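Local atomic coordinates of MccF (Escherichia coli, PDB entry 4IIY), a protein that probably acts as a serine carboxypeptidase-like hydrolase of the peptidase S66 family, giving self-immunity to the antibiotic microcin C7. Residues S272-S284 against F306-L319. The protein carries 1 engineered substitution. Sequence-based numbering, arbitrary orientation.
Sequences SRKSIATVERLFS and FDCAGSKRRPYEVL. With 1EI (5'-O-(L-alpha-glutamylsulfamoyl)inosine), chain K.
With CG1 of Ile276 swung opposite its backbone N (chi1 -178°) and CG of Phe306 likewise turned from its own N, the isoleucine CB comes to lie 3.5 Å from the ring atom CZ of Phe306. The branches of Ile276 then divide: CG2 packs on CB of Ala309, while CD1 packs against Ser311 OG, Arg313 CB and Val318 CG2. The opposite ring faces of Phe306 meet Cys308 N and, over the centre, Pro315 CG, so the ring is sandwiched within its own segment as it receives Ile276 and Val279. A single beta bridge fixes the register: Asp307 N donates almost straight (171°) to Lys274 O at 3.0 Å, and Ile276 N returns a bond to Asp307 O. Ser311 closes the type I' turn begun at Cys308, its OG donating to Cys308 O at 2.7 Å; the same OG accepts from Arg313 N, an ST turn. An alanine here would probably leave Arg313 N without that acceptor and Cys308 O with one donor fewer, holding the loop beside Ile276 CD1 less firmly. Further along, Leu319 CD1 sits over one face of Phe283, 4.2 Å from its centroid, a CH-pi contact, while Pro315 O lies at the ring edge. Lys274 NZ hydrogen-bonds to OE2 of the bound glutamylsulfamoyl inosine at 2.9 Å, so the loop leading into this helix lines the ligand pocket, near the predicted charge-relay residues Glu270 and His338. Glu280 is held by Ser124, Arg90 and Arg97, and Arg313 by Asp87, all of the second subunit. Segments 276-284 and 315-319 cross at -41°, with Phe283 also against helix 246-249 and Leu319 against strand 330-334.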
# COMPACT_ATOMS: atom_id res chain seq x y z
N SER B 272 -11.40 -1.73 -3.18
CA SER B 272 -11.98 -2.91 -3.80
C SER B 272 -11.34 -4.20 -3.30
O SER B 272 -10.12 -4.32 -3.27
CB SER B 272 -11.81 -2.83 -5.32
OG SER B 272 -11.98 -4.11 -5.94
N ARG B 273 -12.18 -5.16 -2.93
CA ARG B 273 -11.77 -6.52 -2.62
C ARG B 273 -10.70 -6.58 -1.54
O ARG B 273 -9.81 -7.45 -1.58
CB ARG B 273 -11.30 -7.25 -3.89
CG ARG B 273 -12.38 -7.37 -4.96
CD ARG B 273 -11.84 -8.01 -6.22
NE ARG B 273 -12.14 -9.44 -6.25
CZ ARG B 273 -12.83 -10.04 -7.22
NH1 ARG B 273 -13.28 -9.36 -8.26
NH2 ARG B 273 -13.06 -11.35 -7.13
N LYS B 274 -10.79 -5.69 -0.57
CA LYS B 274 -9.83 -5.71 0.52
C LYS B 274 -10.34 -6.43 1.75
O LYS B 274 -11.55 -6.51 2.00
CB LYS B 274 -9.43 -4.29 0.94
CG LYS B 274 -8.85 -3.45 -0.16
CD LYS B 274 -7.67 -4.14 -0.85
CE LYS B 274 -7.04 -3.21 -1.88
NZ LYS B 274 -6.08 -3.93 -2.74
N SER B 275 -9.39 -6.95 2.52
CA SER B 275 -9.67 -7.42 3.86
C SER B 275 -9.88 -6.24 4.80
O SER B 275 -9.34 -5.14 4.60
CB SER B 275 -8.50 -8.25 4.37
OG SER B 275 -7.38 -7.42 4.60
N ILE B 276 -10.66 -6.47 5.84
CA ILE B 276 -10.83 -5.52 6.90
C ILE B 276 -9.47 -5.13 7.50
O ILE B 276 -9.27 -3.98 7.88
CB ILE B 276 -11.83 -6.06 7.95
CG1 ILE B 276 -12.08 -5.05 9.06
CG2 ILE B 276 -11.37 -7.41 8.52
CD1 ILE B 276 -13.33 -5.34 9.88
N ALA B 277 -8.53 -6.07 7.54
CA ALA B 277 -7.18 -5.76 8.02
C ALA B 277 -6.54 -4.64 7.20
O ALA B 277 -5.95 -3.70 7.75
CB ALA B 277 -6.30 -7.00 8.03
N THR B 278 -6.64 -4.75 5.88
CA THR B 278 -6.07 -3.74 4.99
C THR B 278 -6.82 -2.42 5.11
O THR B 278 -6.20 -1.34 5.11
CB THR B 278 -6.10 -4.22 3.52
OG1 THR B 278 -5.22 -5.35 3.39
CG2 THR B 278 -5.62 -3.13 2.58
N VAL B 279 -8.14 -2.48 5.22
CA VAL B 279 -8.92 -1.26 5.39
C VAL B 279 -8.54 -0.51 6.67
O VAL B 279 -8.38 0.71 6.64
CB VAL B 279 -10.43 -1.55 5.27
CG1 VAL B 279 -11.26 -0.38 5.75
CG2 VAL B 279 -10.79 -1.91 3.83
N GLU B 280 -8.36 -1.22 7.78
CA GLU B 280 -7.89 -0.56 8.99
C GLU B 280 -6.53 0.12 8.76
O GLU B 280 -6.31 1.26 9.18
CB GLU B 280 -7.80 -1.54 10.18
CG GLU B 280 -7.35 -0.81 11.45
CD GLU B 280 -7.09 -1.71 12.65
OE1 GLU B 280 -7.81 -2.71 12.85
OE2 GLU B 280 -6.14 -1.40 13.42
N ARG B 281 -5.62 -0.58 8.09
CA ARG B 281 -4.30 -0.03 7.82
C ARG B 281 -4.37 1.28 7.03
O ARG B 281 -3.69 2.26 7.34
CB ARG B 281 -3.45 -1.05 7.06
CG ARG B 281 -2.01 -0.67 6.88
CD ARG B 281 -1.23 -1.82 6.25
NE ARG B 281 -1.35 -1.82 4.79
CZ ARG B 281 -0.67 -0.98 4.02
NH1 ARG B 281 0.16 -0.11 4.57
NH2 ARG B 281 -0.82 -1.01 2.70
N LEU B 282 -5.20 1.29 5.99
CA LEU B 282 -5.31 2.47 5.13
C LEU B 282 -5.99 3.63 5.84
O LEU B 282 -5.59 4.78 5.68
CB LEU B 282 -6.03 2.12 3.83
CG LEU B 282 -5.29 1.14 2.92
CD1 LEU B 282 -6.22 0.64 1.81
CD2 LEU B 282 -4.04 1.78 2.30
N PHE B 283 -7.02 3.35 6.64
CA PHE B 283 -7.67 4.41 7.41
C PHE B 283 -6.68 4.97 8.44
O PHE B 283 -6.61 6.19 8.64
CB PHE B 283 -8.92 3.89 8.12
CG PHE B 283 -10.11 3.63 7.22
CD1 PHE B 283 -10.19 4.13 5.93
CD2 PHE B 283 -11.18 2.87 7.70
CE1 PHE B 283 -11.31 3.87 5.13
CE2 PHE B 283 -12.30 2.62 6.93
CZ PHE B 283 -12.37 3.13 5.65
N SER B 284 -5.91 4.11 9.11
CA SER B 284 -4.91 4.60 10.05
C SER B 284 -3.81 5.42 9.36
O SER B 284 -3.34 6.40 9.93
CB SER B 284 -4.34 3.48 10.91
OG SER B 284 -5.25 3.18 11.96
N PHE B 306 -16.04 -6.53 -0.03
CA PHE B 306 -15.27 -6.35 1.20
C PHE B 306 -15.24 -7.66 2.00
O PHE B 306 -16.26 -8.34 2.13
CB PHE B 306 -15.94 -5.26 2.04
CG PHE B 306 -15.26 -4.97 3.35
CD1 PHE B 306 -13.95 -4.54 3.40
CD2 PHE B 306 -15.97 -5.10 4.53
CE1 PHE B 306 -13.34 -4.26 4.62
CE2 PHE B 306 -15.36 -4.82 5.75
CZ PHE B 306 -14.05 -4.39 5.79
N ASP B 307 -14.07 -8.01 2.53
CA ASP B 307 -13.91 -9.23 3.31
C ASP B 307 -13.77 -8.86 4.79
O ASP B 307 -12.70 -8.42 5.22
CB ASP B 307 -12.70 -10.01 2.80
CG ASP B 307 -12.28 -11.14 3.73
OD1 ASP B 307 -13.08 -11.55 4.59
OD2 ASP B 307 -11.14 -11.62 3.59
N CYS B 308 -14.83 -9.05 5.56
CA CYS B 308 -14.85 -8.62 6.96
C CYS B 308 -14.26 -9.66 7.91
O CYS B 308 -14.32 -9.49 9.13
CB CYS B 308 -16.27 -8.25 7.38
SG CYS B 308 -17.43 -9.63 7.39
N ALA B 309 -13.71 -10.73 7.35
CA ALA B 309 -13.03 -11.76 8.15
C ALA B 309 -13.93 -12.39 9.22
O ALA B 309 -13.45 -12.79 10.29
CB ALA B 309 -11.75 -11.19 8.78
N GLY B 310 -15.22 -12.47 8.94
CA GLY B 310 -16.17 -13.07 9.87
C GLY B 310 -16.66 -12.15 10.97
O GLY B 310 -17.52 -12.54 11.77
N SER B 311 -16.15 -10.92 11.02
CA SER B 311 -16.49 -9.98 12.08
C SER B 311 -17.85 -9.32 11.89
O SER B 311 -18.41 -8.74 12.83
CB SER B 311 -15.45 -8.87 12.16
OG SER B 311 -15.57 -7.98 11.05
N LYS B 312 -18.36 -9.38 10.66
CA LYS B 312 -19.60 -8.71 10.27
C LYS B 312 -19.53 -7.19 10.33
O LYS B 312 -20.54 -6.51 10.19
CB LYS B 312 -20.79 -9.24 11.09
CG LYS B 312 -21.08 -10.71 10.81
CD LYS B 312 -22.34 -11.19 11.52
CE LYS B 312 -22.59 -12.66 11.23
NZ LYS B 312 -23.63 -13.24 12.13
N ARG B 313 -18.32 -6.65 10.50
CA ARG B 313 -18.14 -5.21 10.53
C ARG B 313 -18.04 -4.63 9.13
O ARG B 313 -17.51 -5.28 8.22
CB ARG B 313 -16.87 -4.86 11.30
CG ARG B 313 -16.95 -5.25 12.76
CD ARG B 313 -15.62 -5.12 13.48
NE ARG B 313 -15.70 -5.81 14.76
CZ ARG B 313 -14.66 -6.24 15.46
NH1 ARG B 313 -13.42 -6.03 15.03
NH2 ARG B 313 -14.87 -6.88 16.61
N ARG B 314 -18.57 -3.43 8.94
CA ARG B 314 -18.41 -2.74 7.67
C ARG B 314 -17.34 -1.66 7.78
O ARG B 314 -16.94 -1.27 8.88
CB ARG B 314 -19.73 -2.14 7.19
CG ARG B 314 -20.36 -1.13 8.12
CD ARG B 314 -21.74 -0.73 7.61
NE ARG B 314 -22.50 0.16 8.50
CZ ARG B 314 -22.11 0.61 9.69
NH1 ARG B 314 -20.93 0.27 10.18
NH2 ARG B 314 -22.91 1.41 10.38
N PRO B 315 -16.87 -1.16 6.64
CA PRO B 315 -15.79 -0.18 6.69
C PRO B 315 -16.09 1.05 7.56
O PRO B 315 -15.18 1.57 8.22
CB PRO B 315 -15.60 0.20 5.22
CG PRO B 315 -15.96 -1.06 4.49
CD PRO B 315 -17.14 -1.61 5.26
N TYR B 316 -17.33 1.52 7.58
CA TYR B 316 -17.64 2.70 8.39
C TYR B 316 -17.37 2.46 9.88
O TYR B 316 -16.94 3.37 10.58
CB TYR B 316 -19.09 3.13 8.18
CG TYR B 316 -19.50 4.31 9.03
CD1 TYR B 316 -18.99 5.57 8.81
CD2 TYR B 316 -20.41 4.14 10.07
CE1 TYR B 316 -19.37 6.66 9.59
CE2 TYR B 316 -20.80 5.22 10.86
CZ TYR B 316 -20.27 6.47 10.62
OH TYR B 316 -20.66 7.53 11.40
N GLU B 317 -17.62 1.25 10.34
CA GLU B 317 -17.35 0.93 11.74
C GLU B 317 -15.85 0.99 12.05
O GLU B 317 -15.45 1.46 13.12
CB GLU B 317 -17.94 -0.43 12.12
CG GLU B 317 -17.73 -0.81 13.57
CD GLU B 317 -18.43 -2.10 13.97
OE1 GLU B 317 -19.28 -2.58 13.19
OE2 GLU B 317 -18.12 -2.63 15.06
N VAL B 318 -15.03 0.51 11.12
CA VAL B 318 -13.57 0.58 11.27
C VAL B 318 -13.12 2.04 11.27
O VAL B 318 -12.32 2.46 12.11
CB VAL B 318 -12.84 -0.22 10.17
CG1 VAL B 318 -11.33 -0.18 10.39
CG2 VAL B 318 -13.34 -1.67 10.14
N LEU B 319 -13.64 2.83 10.34
CA LEU B 319 -13.33 4.25 10.30
C LEU B 319 -13.67 4.92 11.62
O LEU B 319 -12.89 5.73 12.14
CB LEU B 319 -14.10 4.92 9.16
CG LEU B 319 -13.89 6.43 9.01
CD1 LEU B 319 -12.45 6.77 8.69
CD2 LEU B 319 -14.82 6.97 7.93
O6 1EI K . -11.40 -12.00 -13.99
C6 1EI K . -12.18 -11.15 -13.49
N1 1EI K . -13.41 -11.49 -13.05
C2 1EI K . -14.25 -10.59 -12.52
N3 1EI K . -13.94 -9.29 -12.38
C5 1EI K . -11.77 -9.74 -13.37
C4 1EI K . -12.74 -8.82 -12.79
N7 1EI K . -10.68 -9.00 -13.68
C8 1EI K . -10.94 -7.72 -13.32
N9 1EI K . -12.17 -7.63 -12.79
C1' 1EI K . -12.80 -6.41 -12.27
O4' 1EI K . -12.37 -5.24 -12.96
C2' 1EI K . -12.37 -6.21 -10.83
O2' 1EI K . -13.29 -6.86 -9.95
C3' 1EI K . -12.38 -4.71 -10.66
O3' 1EI K . -13.55 -4.32 -9.96
C4' 1EI K . -12.45 -4.14 -12.07
C5' 1EI K . -11.32 -3.15 -12.33
O5' 1EI K . -10.04 -3.79 -12.25
SBF 1EI K . -8.79 -2.91 -12.10
OAE 1EI K . -7.68 -3.59 -12.74
OAF 1EI K . -9.10 -1.66 -12.74
NAQ 1EI K . -8.57 -2.72 -10.58
C 1EI K . -7.67 -1.90 -10.00
O 1EI K . -6.86 -1.16 -10.55
CA 1EI K . -7.68 -1.88 -8.50
N 1EI K . -8.61 -2.87 -7.97
CB 1EI K . -6.27 -2.11 -7.97
CG 1EI K . -6.01 -1.27 -6.72
CD 1EI K . -6.60 -1.93 -5.50
OE1 1EI K . -7.48 -2.80 -5.65
OE2 1EI K . -6.19 -1.58 -4.38